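Possible marr-transcriptional regulator (Streptomyces coelicolor, PDB 4B8X) is a MarR family winged-helix protein of unknown function that probably binds DNA and regulates transcription. Local coordinates at residues I19-G22 / E23-V27; L33-A36 / R37-L41; L61-H64 / P65-T69; A108-D111 / L112-D116; E129-A132 / M133-L137. All coordinates share one frame; numbering follows the deposited sequence. Where two conformers were deposited one is given.

Contact 1 (I19-G22 / E23-V27)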
loop_
_atom_site.group_PDB
_atom_site.type_symbol
_atom_site.label_atom_id
_atom_site.label_comp_id
_atom_site.label_asym_id
_atom_site.label_seq_id
_atom_site.Cartn_x
_atom_site.Cartn_y
_atom_site.Cartn_z
ATOM N N ILE A 19 3.922 3.585 -5.962
ATOM C CA ILE A 19 4.136 4.592 -6.976
ATOM C C ILE A 19 2.903 5.503 -7.053
ATOM O O ILE A 19 3.006 6.733 -7.002
ATOM C CB ILE A 19 4.384 3.906 -8.326
ATOM C CG1 ILE A 19 5.741 3.174 -8.330
ATOM C CG2 ILE A 19 4.317 4.916 -9.457
ATOM C CD1 ILE A 19 5.860 2.143 -9.443
ATOM N N LEU A 20 1.721 4.913 -7.165
ATOM C CA LEU A 20 0.513 5.709 -7.291
ATOM C C LEU A 20 0.217 6.494 -6.017
ATOM O O LEU A 20 -0.187 7.660 -6.093
ATOM C CB LEU A 20 -0.680 4.822 -7.676
ATOM C CG LEU A 20 -0.573 4.173 -9.050
ATOM C CD1 LEU A 20 -1.782 3.270 -9.278
ATOM C CD2 LEU A 20 -0.439 5.196 -10.148
ATOM N N LEU A 21 0.403 5.887 -4.849
ATOM C CA LEU A 21 0.162 6.606 -3.610
ATOM C C LEU A 21 1.045 7.848 -3.535
ATOM O O LEU A 21 0.588 8.907 -3.113
ATOM C CB LEU A 21 0.381 5.704 -2.401
ATOM C CG LEU A 21 0.093 6.337 -1.045
ATOM C CD1 LEU A 21 -1.365 6.791 -0.952
ATOM C CD2 LEU A 21 0.454 5.368 0.063
ATOM N N GLY A 22 2.322 7.744 -3.895
ATOM C CA GLY A 22 3.190 8.906 -3.878
ATOM C C GLY A 22 2.638 10.023 -4.747
ATOM O O GLY A 22 2.640 11.184 -4.355
ATOM N N GLU A 23 2.187 9.683 -5.949
ATOM C CA GLU A 23 1.648 10.668 -6.884
ATOM C C GLU A 23 0.374 11.334 -6.359
ATOM O O GLU A 23 0.245 12.555 -6.405
ATOM C CB GLU A 23 1.404 10.046 -8.269
ATOM C CG GLU A 23 2.682 9.725 -9.052
ATOM C CD GLU A 23 3.252 10.894 -9.854
ATOM O OE1 GLU A 23 2.485 11.734 -10.381
ATOM O OE2 GLU A 23 4.493 10.965 -9.968
ATOM N N VAL A 24 -0.582 10.540 -5.892
ATOM C CA VAL A 24 -1.855 11.116 -5.444
ATOM C C VAL A 24 -1.724 11.812 -4.095
ATOM O O VAL A 24 -2.396 12.833 -3.884
ATOM C CB VAL A 24 -3.037 10.107 -5.462
ATOM C CG1 VAL A 24 -3.266 9.637 -6.881
ATOM C CG2 VAL A 24 -2.839 8.920 -4.509
ATOM N N ASP A 25 -0.848 11.343 -3.196
ATOM C CA ASP A 25 -0.568 12.096 -1.977
ATOM C C ASP A 25 -0.044 13.501 -2.339
ATOM O O ASP A 25 -0.408 14.493 -1.692
ATOM C CB ASP A 25 0.471 11.392 -1.083
ATOM C CG ASP A 25 -0.132 10.373 -0.078
ATOM O OD1 ASP A 25 -1.367 10.335 0.145
ATOM O OD2 ASP A 25 0.673 9.608 0.551
ATOM N N ALA A 26 0.805 13.613 -3.360
ATOM C CA ALA A 26 1.361 14.919 -3.701
ATOM C C ALA A 26 0.281 15.859 -4.238
ATOM O O ALA A 26 0.313 17.067 -3.998
ATOM C CB ALA A 26 2.518 14.765 -4.697
ATOM N N VAL A 27 -0.700 15.316 -4.951
ATOM C CA VAL A 27 -1.758 16.142 -5.502
ATOM C C VAL A 27 -2.659 16.703 -4.383
ATOM O O VAL A 27 -3.138 17.828 -4.481
ATOM C CB VAL A 27 -2.592 15.350 -6.535
ATOM C CG1 VAL A 27 -3.817 16.125 -6.966
ATOM C CG2 VAL A 27 -1.768 14.966 -7.757
#
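With chi1 at -177°, the CG of Leu21 swings anti to its own amide nitrogen and runs forward along helix 5-28, where it meets Asp25, whose CG turns back beside the backbone N (chi1 -88°). This is an i to i+4 pair on one face of the long first helix of the MarR fold. The leucine offers both CG and CD1 to the carboxylate: CG stands 3.7 Å from Asp25 OD2, and CD1 is 3.7 Å from Asp25 OD1. Beneath them the backbone bond Asp25 N to Leu21 O is short, at 2.8 Å. The polar end of Asp25 works outside the helix, OD1 accepting from Phe35 N at the start of helix 35-45. A leucine in place of Asp25 would probably leave that amide without its acceptor and weaken the tie between the two helices. One residue earlier, Val24 N reaches Leu20 O at 2.9 Å in a nearly straight bond of 170°. Leu20 packs on Ile13 of the second subunit and Leu21 on Met14 of that subunit, so this turn also belongs to the dimer interface. Over the Leu20 carbonyl leans the Val24 side chain, its CG2 3.3 Å from Leu20 O.

Contact 2 (L33-A36 / R37-L41)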
loop_
_atom_site.group_PDB
_atom_site.type_symbol
_atom_site.label_atom_id
_atom_site.label_comp_id
_atom_site.label_asym_id
_atom_site.label_seq_id
_atom_site.Cartn_x
_atom_site.Cartn_y
_atom_site.Cartn_z
ATOM N N LEU A 33 -4.429 17.416 2.966
ATOM C CA LEU A 33 -4.903 16.036 3.003
ATOM C C LEU A 33 -3.788 15.059 2.712
ATOM O O LEU A 33 -2.801 15.421 2.091
ATOM C CB LEU A 33 -5.985 15.812 1.930
ATOM C CG LEU A 33 -7.254 16.655 2.075
ATOM C CD1 LEU A 33 -8.101 16.521 0.832
ATOM C CD2 LEU A 33 -8.032 16.250 3.311
ATOM N N THR A 34 -3.997 13.820 3.150
ATOM C CA THR A 34 -3.377 12.648 2.559
ATOM C C THR A 34 -4.432 11.933 1.729
ATOM O O THR A 34 -5.626 12.250 1.826
ATOM C CB THR A 34 -2.906 11.684 3.650
ATOM O OG1 THR A 34 -4.052 11.250 4.403
ATOM C CG2 THR A 34 -1.855 12.331 4.548
ATOM N N PHE A 35 -4.032 10.967 0.920
ATOM C CA PHE A 35 -5.006 10.296 0.094
ATOM C C PHE A 35 -6.041 9.586 0.962
ATOM O O PHE A 35 -7.212 9.558 0.624
ATOM C CB PHE A 35 -4.329 9.342 -0.898
ATOM C CG PHE A 35 -5.239 8.879 -1.999
ATOM C CD1 PHE A 35 -5.727 9.781 -2.921
ATOM C CD2 PHE A 35 -5.575 7.561 -2.137
ATOM C CE1 PHE A 35 -6.547 9.387 -3.948
ATOM C CE2 PHE A 35 -6.409 7.146 -3.160
ATOM C CZ PHE A 35 -6.887 8.061 -4.075
ATOM N N ALA A 36 -5.602 9.020 2.086
ATOM C CA ALA A 36 -6.510 8.345 3.009
ATOM C C ALA A 36 -7.599 9.315 3.514
ATOM O O ALA A 36 -8.781 8.958 3.622
ATOM C CB ALA A 36 -5.730 7.754 4.181
ATOM N N ARG A 37 -7.215 10.533 3.842
ATOM C CA ARG A 37 -8.196 11.509 4.299
ATOM C C ARG A 37 -9.124 11.959 3.175
ATOM O O ARG A 37 -10.324 12.157 3.389
ATOM C CB ARG A 37 -7.518 12.697 4.980
ATOM C CG ARG A 37 -6.773 12.255 6.238
ATOM C CD ARG A 37 -6.619 13.377 7.248
ATOM N NE ARG A 37 -5.630 14.384 6.846
ATOM C CZ ARG A 37 -4.316 14.287 7.046
ATOM N NH1 ARG A 37 -3.797 13.183 7.560
ATOM N NH2 ARG A 37 -3.517 15.274 6.677
ATOM N N TYR A 38 -8.577 12.082 1.970
ATOM C CA TYR A 38 -9.372 12.366 0.786
ATOM C C TYR A 38 -10.425 11.285 0.590
ATOM O O TYR A 38 -11.588 11.598 0.347
ATOM C CB TYR A 38 -8.438 12.500 -0.430
ATOM C CG TYR A 38 -9.172 12.467 -1.740
ATOM C CD1 TYR A 38 -9.803 13.615 -2.218
ATOM C CD2 TYR A 38 -9.258 11.309 -2.490
ATOM C CE1 TYR A 38 -10.507 13.579 -3.399
ATOM C CE2 TYR A 38 -9.968 11.247 -3.666
ATOM C CZ TYR A 38 -10.575 12.384 -4.129
ATOM O OH TYR A 38 -11.267 12.329 -5.295
ATOM N N GLU A 39 -10.025 10.024 0.691
ATOM C CA GLU A 39 -10.963 8.935 0.465
ATOM C C GLU A 39 -12.111 8.973 1.465
ATOM O O GLU A 39 -13.253 8.655 1.133
ATOM C CB GLU A 39 -10.264 7.587 0.528
ATOM C CG GLU A 39 -9.250 7.343 -0.584
ATOM C CD GLU A 39 -8.421 6.076 -0.342
ATOM O OE1 GLU A 39 -7.613 5.983 0.629
ATOM O OE2 GLU A 39 -8.578 5.166 -1.144
ATOM N N ALA A 40 -11.821 9.336 2.703
ATOM C CA ALA A 40 -12.880 9.434 3.718
ATOM C C ALA A 40 -13.896 10.540 3.364
ATOM O O ALA A 40 -15.124 10.356 3.511
ATOM C CB ALA A 40 -12.280 9.666 5.094
ATOM N N LEU A 41 -13.403 11.689 2.908
ATOM C CA LEU A 41 -14.289 12.771 2.489
ATOM C C LEU A 41 -15.152 12.319 1.315
ATOM O O LEU A 41 -16.361 12.593 1.282
ATOM C CB LEU A 41 -13.526 14.017 2.079
ATOM C CG LEU A 41 -12.804 14.763 3.198
ATOM C CD1 LEU A 41 -11.938 15.878 2.654
ATOM C CD2 LEU A 41 -13.816 15.325 4.191
#
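Glu39 N donates to Phe35 O at 2.9 Å, the shortest hydrogen bond between 33-36 and 37-41, in the first turns of helix 35-45, which Thr34 opens as its N-cap. With OG1 placed between its backbone N and carbonyl carbon (chi1 62°), Thr34 accepts from Arg37 N at 3.3 Å, while its own carbonyl takes Tyr38 N. The helix belongs to the MarR-type DNA-binding region and here packs against helices 5-28, 65-77 and 99-114. Arg37 folds back at chi3 over the cap: its CG touches Thr34 OG1, NH1 comes 3.7 Å from Thr34 CG2, and Thr34 OG1 lies over one face of the guanidinium. NH2 finds its bond at Gly32 O, just ahead of the cap, so the arginine clasps the loop to the helix it leads into. With an alanine here the guanidinium is gone, which is likely to leave Gly32 O without this donor and Thr34 CG2 uncovered.

On the other flank, Glu39 CG sits over one face of the Phe35 ring, 4.2 Å from the centroid, in a CH-pi contact. Tyr38 CD2 comes up obliquely, 3.6 Å from Phe35 CE1; the two ring planes are only 24° apart, but slid so far that they barely overlap. Leu33 closes the apolar side, its CD2 4.0 Å from Leu41 CD1.

Contact 3 (L61-H64 / P65-T69)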
loop_
_atom_site.group_PDB
_atom_site.type_symbol
_atom_site.label_atom_id
_atom_site.label_comp_id
_atom_site.label_asym_id
_atom_site.label_seq_id
_atom_site.Cartn_x
_atom_site.Cartn_y
_atom_site.Cartn_z
ATOM N N LEU A 61 -13.663 1.596 4.304
ATOM C CA LEU A 61 -12.271 1.894 3.928
ATOM C C LEU A 61 -11.267 0.774 4.297
ATOM O O LEU A 61 -10.094 0.796 3.882
ATOM C CB LEU A 61 -11.830 3.236 4.526
ATOM C CG LEU A 61 -12.695 4.445 4.160
ATOM C CD1 LEU A 61 -12.239 5.713 4.869
ATOM C CD2 LEU A 61 -12.670 4.626 2.655
ATOM N N MET A 62 -11.728 -0.199 5.071
ATOM C CA MET A 62 -10.888 -1.320 5.496
ATOM C C MET A 62 -9.632 -0.866 6.211
ATOM O O MET A 62 -8.531 -1.306 5.928
ATOM C CB MET A 62 -10.591 -2.270 4.331
ATOM C CG MET A 62 -11.854 -2.923 3.831
ATOM S SD MET A 62 -12.519 -4.054 5.061
ATOM C CE MET A 62 -11.376 -5.417 4.968
ATOM N N VAL A 63 -9.836 0.010 7.185
ATOM C CA VAL A 63 -8.759 0.458 8.051
ATOM C C VAL A 63 -9.145 0.226 9.527
ATOM O O VAL A 63 -10.317 0.157 9.870
ATOM C CB VAL A 63 -8.381 1.942 7.793
ATOM C CG1 VAL A 63 -7.929 2.147 6.340
ATOM C CG2 VAL A 63 -9.533 2.872 8.120
ATOM N N HIS A 64 -8.122 0.170 10.372
ATOM C CA HIS A 64 -8.271 -0.064 11.805
ATOM C C HIS A 64 -9.033 1.068 12.451
ATOM O O HIS A 64 -8.913 2.213 12.026
ATOM C CB HIS A 64 -6.874 -0.183 12.432
ATOM C CG HIS A 64 -6.868 -0.652 13.866
ATOM N ND1 HIS A 64 -6.865 0.201 14.898
ATOM C CD2 HIS A 64 -6.823 -1.932 14.412
ATOM C CE1 HIS A 64 -6.854 -0.487 16.045
ATOM N NE2 HIS A 64 -6.832 -1.795 15.746
ATOM N N PRO A 65 -9.792 0.790 13.526
ATOM C CA PRO A 65 -10.553 1.864 14.150
ATOM C C PRO A 65 -9.696 3.068 14.560
ATOM O O PRO A 65 -10.155 4.212 14.480
ATOM C CB PRO A 65 -11.205 1.175 15.354
ATOM C CG PRO A 65 -11.369 -0.240 14.921
ATOM C CD PRO A 65 -10.205 -0.532 14.031
ATOM N N THR A 66 -8.461 2.821 14.982
ATOM C CA THR A 66 -7.613 3.930 15.389
ATOM C C THR A 66 -7.174 4.771 14.202
ATOM O O THR A 66 -6.941 5.953 14.367
ATOM C CB THR A 66 -6.374 3.473 16.198
ATOM O OG1 THR A 66 -5.592 2.583 15.403
ATOM C CG2 THR A 66 -6.797 2.792 17.512
ATOM N N SER A 67 -7.096 4.167 13.010
ATOM C CA SER A 67 -6.817 4.918 11.780
ATOM C C SER A 67 -8.028 5.777 11.382
ATOM O O SER A 67 -7.864 6.914 10.910
ATOM C CB SER A 67 -6.424 3.956 10.643
ATOM O OG SER A 67 -6.391 4.600 9.374
ATOM N N VAL A 68 -9.241 5.232 11.545
ATOM C CA VAL A 68 -10.453 6.033 11.290
ATOM C C VAL A 68 -10.459 7.232 12.235
ATOM O O VAL A 68 -10.717 8.351 11.797
ATOM C CB VAL A 68 -11.763 5.235 11.484
ATOM C CG1 VAL A 68 -12.987 6.129 11.265
ATOM C CG2 VAL A 68 -11.829 4.060 10.515
ATOM N N THR A 69 -10.144 7.022 13.514
ATOM C CA THR A 69 -10.129 8.141 14.432
ATOM C C THR A 69 -9.065 9.154 14.028
ATOM O O THR A 69 -9.311 10.362 14.015
ATOM C CB THR A 69 -9.877 7.661 15.859
ATOM O OG1 THR A 69 -10.930 6.751 16.242
ATOM C CG2 THR A 69 -9.754 8.839 16.820
#
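His64 and Thr66 make the tightly bonded part of this turn, although both sit on the exposed surface of the protein. The hydroxyl OG1 of Thr66 lies 2.7 Å from His64 ND1, a hydrogen bond in which either atom could be the donor, and it approaches at the edge of the ring. Thr66 N also reaches ND1, at 3.1 Å, from a position 30° out of the ring plane, so one imidazole nitrogen has two partners from the same residue. The ring gets there because His64 CG is anti to the backbone N (chi1 -170°), which carries ND1 forward alongside the first turn of the helix. Pro65, likewise exposed, presses on the imidazole from one face: its CD stands 3.5 Å from the ring centroid, 18° off the normal, a CH-pi contact that probably restricts the turning of the ring.

His64 is the N-cap of helix 65-77. Together with helix 54-61 and the bend at Met62, where phi is positive, this makes a helix-turn-helix, and helix 65-77 takes the place of the recognition helix in MarR relatives, consistent with a DNA-binding role. The His64 carbonyl begins the helical ladder, accepting from Val68 N at 3.1 Å and only weakly from Ser67 N.

The inward side, by contrast, is held by apolar packing alone. Val68 is buried and continues inward onto Met54 and Ile57 of helix 54-61. Val63 crosses it at about a right angle, and their CG2 methyls meet closely, Val63 CG2 standing 3.5 Å from Val68 CG2.

Contact 4 (A108-D111 / L112-D116)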
loop_
_atom_site.group_PDB
_atom_site.type_symbol
_atom_site.label_atom_id
_atom_site.label_comp_id
_atom_site.label_asym_id
_atom_site.label_seq_id
_atom_site.Cartn_x
_atom_site.Cartn_y
_atom_site.Cartn_z
ATOM N N ALA A 108 -10.013 18.892 -4.839
ATOM C CA ALA A 108 -9.014 17.823 -4.887
ATOM C C ALA A 108 -9.372 16.797 -5.978
ATOM O O ALA A 108 -8.482 16.323 -6.687
ATOM C CB ALA A 108 -8.915 17.172 -3.508
ATOM N N THR A 109 -10.652 16.446 -6.097
ATOM C CA THR A 109 -11.080 15.518 -7.137
ATOM C C THR A 109 -10.786 16.038 -8.541
ATOM O O THR A 109 -10.319 15.285 -9.397
ATOM C CB THR A 109 -12.560 15.153 -6.989
ATOM O OG1 THR A 109 -12.729 14.532 -5.712
ATOM C CG2 THR A 109 -13.046 14.221 -8.110
ATOM N N ARG A 110 -11.055 17.318 -8.776
ATOM C CA ARG A 110 -10.748 17.880 -10.093
ATOM C C ARG A 110 -9.259 17.776 -10.399
ATOM O O ARG A 110 -8.905 17.408 -11.517
ATOM C CB ARG A 110 -11.196 19.331 -10.219
ATOM C CG ARG A 110 -11.040 19.917 -11.615
ATOM C CD ARG A 110 -10.362 21.279 -11.578
ATOM N NE ARG A 110 -8.926 21.139 -11.370
ATOM C CZ ARG A 110 -8.050 20.882 -12.331
ATOM N NH1 ARG A 110 -8.457 20.767 -13.597
ATOM N NH2 ARG A 110 -6.762 20.763 -12.031
ATOM N N ASP A 111 -8.403 18.056 -9.417
ATOM C CA ASP A 111 -6.972 17.939 -9.634
ATOM C C ASP A 111 -6.554 16.486 -9.908
ATOM O O ASP A 111 -5.756 16.229 -10.814
ATOM C CB ASP A 111 -6.198 18.456 -8.423
ATOM C CG ASP A 111 -6.219 19.966 -8.270
ATOM O OD1 ASP A 111 -6.730 20.673 -9.160
ATOM O OD2 ASP A 111 -5.706 20.418 -7.220
ATOM N N LEU A 112 -7.070 15.539 -9.119
ATOM C CA LEU A 112 -6.745 14.113 -9.299
ATOM C C LEU A 112 -7.201 13.618 -10.673
ATOM O O LEU A 112 -6.486 12.881 -11.361
ATOM C CB LEU A 112 -7.356 13.262 -8.180
ATOM C CG LEU A 112 -6.692 13.468 -6.825
ATOM C CD1 LEU A 112 -7.629 13.048 -5.726
ATOM C CD2 LEU A 112 -5.388 12.693 -6.793
ATOM N N MET A 113 -8.402 14.026 -11.080
ATOM C CA MET A 113 -8.958 13.640 -12.384
ATOM C C MET A 113 -8.073 14.170 -13.509
ATOM O O MET A 113 -7.834 13.490 -14.496
ATOM C CB MET A 113 -10.388 14.177 -12.559
ATOM C CG MET A 113 -11.427 13.529 -11.657
ATOM S SD MET A 113 -11.885 11.852 -12.138
ATOM C CE MET A 113 -12.881 12.160 -13.588
ATOM N N ALA A 114 -7.600 15.393 -13.340
ATOM C CA ALA A 114 -6.759 16.021 -14.357
ATOM C C ALA A 114 -5.458 15.219 -14.609
ATOM O O ALA A 114 -4.934 15.228 -15.718
ATOM C CB ALA A 114 -6.436 17.462 -13.967
ATOM N N MET A 115 -4.923 14.548 -13.587
ATOM C CA MET A 115 -3.736 13.702 -13.716
ATOM C C MET A 115 -4.029 12.201 -13.697
ATOM O O MET A 115 -3.123 11.386 -13.591
ATOM C CB MET A 115 -2.652 14.070 -12.678
ATOM C CG MET A 115 -3.059 14.213 -11.217
ATOM S SD MET A 115 -3.271 12.650 -10.374
ATOM C CE MET A 115 -1.567 12.119 -10.197
ATOM N N ASP A 116 -5.288 11.843 -13.912
ATOM C CA ASP A 116 -5.725 10.447 -14.048
ATOM C C ASP A 116 -5.282 9.556 -12.912
ATOM O O ASP A 116 -4.969 8.399 -13.111
ATOM C CB ASP A 116 -5.255 9.812 -15.366
ATOM C CG ASP A 116 -5.978 10.328 -16.520
ATOM O OD1 ASP A 116 -7.193 10.117 -16.588
ATOM O OD2 ASP A 116 -5.303 10.921 -17.379
#
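The flat guanidinium of Arg110, in the conformer given, has the Ala114 methyl obliquely beside it, CB 3.8 Å from Arg110 NH2, and Asp111 OD1 at its edge in the plane. These residues lie on the last turns of helix 99-114, which a Schellman motif brings to a close. Bent at chi2 and chi3, this conformer of Arg110 doubles back on its own neighbour in a salt bridge within 108-111. The grip is side-on, NE and NH2 both donating to the single atom OD1, with the shorter bond, 2.9 Å, between Arg110 NH2 and Asp111 OD1. Arg110 was modelled in two conformers, so this hold on OD1 is conditional. The other oxygen, OD2, is bonded to Tyr31 OH, which probably limits the turning of the carboxylate whichever way the arginine lies.

On a different face, Thr109 and Met113 run alongside each other, joined by the backbone bond from Met113 N to Thr109 O at 2.8 Å. Thr109 OG1 is bonded to Tyr38 OH, linking this helix to helix 35-45, and Leu112 turns onto helix 5-28. Toward the end the ladder slackens: Met115 N reaches Asp111 O only weakly, and Asp116, with positive phi, becomes the C-prime residue. Its N donates to Met113 O at 3.1 Å, while Phe117 N pairs with Leu112 O.

Contact 5 (E129-A132 / M133-L137)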
loop_
_atom_site.group_PDB
_atom_site.type_symbol
_atom_site.label_atom_id
_atom_site.label_comp_id
_atom_site.label_asym_id
_atom_site.label_seq_id
_atom_site.Cartn_x
_atom_site.Cartn_y
_atom_site.Cartn_z
ATOM N N GLU A 129 -8.137 -3.330 -18.113
ATOM C CA GLU A 129 -7.499 -4.612 -17.878
ATOM C C GLU A 129 -7.011 -4.735 -16.440
ATOM O O GLU A 129 -7.135 -5.800 -15.829
ATOM C CB GLU A 129 -6.327 -4.785 -18.838
ATOM C CG GLU A 129 -6.711 -5.248 -20.230
ATOM C CD GLU A 129 -7.356 -6.623 -20.267
ATOM O OE1 GLU A 129 -6.936 -7.529 -19.511
ATOM O OE2 GLU A 129 -8.265 -6.804 -21.082
ATOM N N ILE A 130 -6.463 -3.660 -15.878
ATOM C CA ILE A 130 -6.017 -3.644 -14.483
ATOM C C ILE A 130 -7.198 -3.923 -13.546
ATOM O O ILE A 130 -7.131 -4.767 -12.652
ATOM C CB ILE A 130 -5.321 -2.319 -14.153
ATOM C CG1 ILE A 130 -3.954 -2.277 -14.873
ATOM C CG2 ILE A 130 -5.183 -2.149 -12.643
ATOM C CD1 ILE A 130 -3.278 -0.927 -14.917
ATOM N N PHE A 131 -8.319 -3.233 -13.799
ATOM C CA PHE A 131 -9.549 -3.458 -13.046
ATOM C C PHE A 131 -9.972 -4.928 -13.164
ATOM O O PHE A 131 -10.255 -5.610 -12.195
ATOM C CB PHE A 131 -10.663 -2.489 -13.506
ATOM C CG PHE A 131 -12.001 -2.812 -12.927
ATOM C CD1 PHE A 131 -12.311 -2.382 -11.649
ATOM C CD2 PHE A 131 -12.907 -3.598 -13.610
ATOM C CE1 PHE A 131 -13.528 -2.711 -11.076
ATOM C CE2 PHE A 131 -14.123 -3.942 -13.036
ATOM C CZ PHE A 131 -14.426 -3.498 -11.773
ATOM N N ALA A 132 -10.058 -5.412 -14.391
ATOM C CA ALA A 132 -10.583 -6.737 -14.615
ATOM C C ALA A 132 -9.695 -7.826 -14.007
ATOM O O ALA A 132 -10.208 -8.823 -13.482
ATOM C CB ALA A 132 -10.773 -6.973 -16.102
ATOM N N MET A 133 -8.377 -7.663 -14.063
ATOM C CA MET A 133 -7.460 -8.691 -13.587
ATOM C C MET A 133 -7.459 -8.822 -12.069
ATOM O O MET A 133 -7.219 -9.918 -11.538
ATOM C CB MET A 133 -6.035 -8.457 -14.139
ATOM C CG MET A 133 -5.202 -7.378 -13.457
ATOM S SD MET A 133 -3.673 -6.835 -14.299
ATOM C CE MET A 133 -3.089 -5.851 -12.931
ATOM N N LEU A 134 -7.747 -7.727 -11.365
ATOM C CA LEU A 134 -7.724 -7.726 -9.912
ATOM C C LEU A 134 -9.107 -7.972 -9.312
ATOM O O LEU A 134 -9.240 -8.142 -8.090
ATOM C CB LEU A 134 -7.156 -6.409 -9.405
ATOM C CG LEU A 134 -5.694 -6.132 -9.798
ATOM C CD1 LEU A 134 -5.279 -4.736 -9.352
ATOM C CD2 LEU A 134 -4.774 -7.217 -9.241
ATOM N N ARG A 135 -10.122 -8.013 -10.173
ATOM C CA ARG A 135 -11.501 -8.133 -9.690
ATOM C C ARG A 135 -11.749 -9.433 -8.898
ATOM O O ARG A 135 -12.363 -9.391 -7.843
ATOM C CB ARG A 135 -12.529 -7.928 -10.819
ATOM C CG ARG A 135 -13.922 -7.574 -10.307
ATOM C CD ARG A 135 -14.900 -7.425 -11.444
ATOM N NE ARG A 135 -16.231 -7.025 -10.995
ATOM C CZ ARG A 135 -17.130 -7.858 -10.501
ATOM N NH1 ARG A 135 -16.871 -9.151 -10.387
ATOM N NH2 ARG A 135 -18.314 -7.380 -10.126
ATOM N N PRO A 136 -11.249 -10.591 -9.380
ATOM C CA PRO A 136 -11.554 -11.841 -8.637
ATOM C C PRO A 136 -10.983 -11.831 -7.205
ATOM O O PRO A 136 -11.584 -12.349 -6.269
ATOM C CB PRO A 136 -10.942 -12.922 -9.529
ATOM C CG PRO A 136 -11.034 -12.346 -10.917
ATOM C CD PRO A 136 -10.676 -10.888 -10.705
ATOM N N LEU A 137 -9.789 -11.281 -7.027
ATOM C CA LEU A 137 -9.216 -11.122 -5.702
ATOM C C LEU A 137 -10.123 -10.298 -4.776
ATOM O O LEU A 137 -10.329 -10.617 -3.592
ATOM C CB LEU A 137 -7.816 -10.481 -5.834
ATOM C CG LEU A 137 -6.972 -10.400 -4.565
ATOM C CD1 LEU A 137 -6.419 -11.774 -4.201
ATOM C CD2 LEU A 137 -5.832 -9.423 -4.763
#
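Met133 lies back along helix 129-140 over the turn before it. CB rests 3.3 Å from Glu129 O, the carbonyl that accepts from Met133 N. CG, lodged between the backbone N and the carbonyl carbon (chi1 78°), is pressed to 3.3 Å from Ile130 O. From there the chain runs extended: SD passes 4.0 Å from Ile130 CA, and the methyl CE ends 4.2 Å from Ile130 CG1. Ile130 also meets Leu134, CG2 against CD1. On another side of the helix, Arg135 runs straight from CG to NE beside Phe131, with CD 3.9 Å from Phe131 CE2; the guanidinium turns its edge to the ring, the planes 68° apart, and makes a cation-pi contact with Phe144. Pro136 has no amide hydrogen, and the helix kinks here: Arg135 N makes a weak bond to Ala132 O, while Pro136 CD lies 3.5 Å from that same oxygen. Tyr122 OH of the second subunit bonds to Met133 O and to Leu137 N, an amide with no bond to the turn before. Helix 129-140 thus lies against the second subunit, Met133 on Met133 of its partner helix and Phe131 on Ser12 of that subunit's helix 5-28.

Contacts 1, 2 and 4 form one block in which three helices meet. The joint between contacts 1 and 2 is Asp25 OD1 to Phe35 N, 2.8 Å; that between contacts 2 and 4 is Tyr38 OH to Thr109 OG1, 2.7 Å. Val27 CG1 packs 3.6 Å from Asp111 CB, closing the triangle. Contact 3, in the helix-turn-helix, touches this block through Leu61 CD1, 3.9 Å from Ala40 CA. Contact 5 touches none of the others: its centre is about 21 Å from that of contact 1, with nearest atoms about 7 Å apart, and about 25 Å from the centre of contact 3. Contacts 1, 3, 4 and 5 each reach the second subunit.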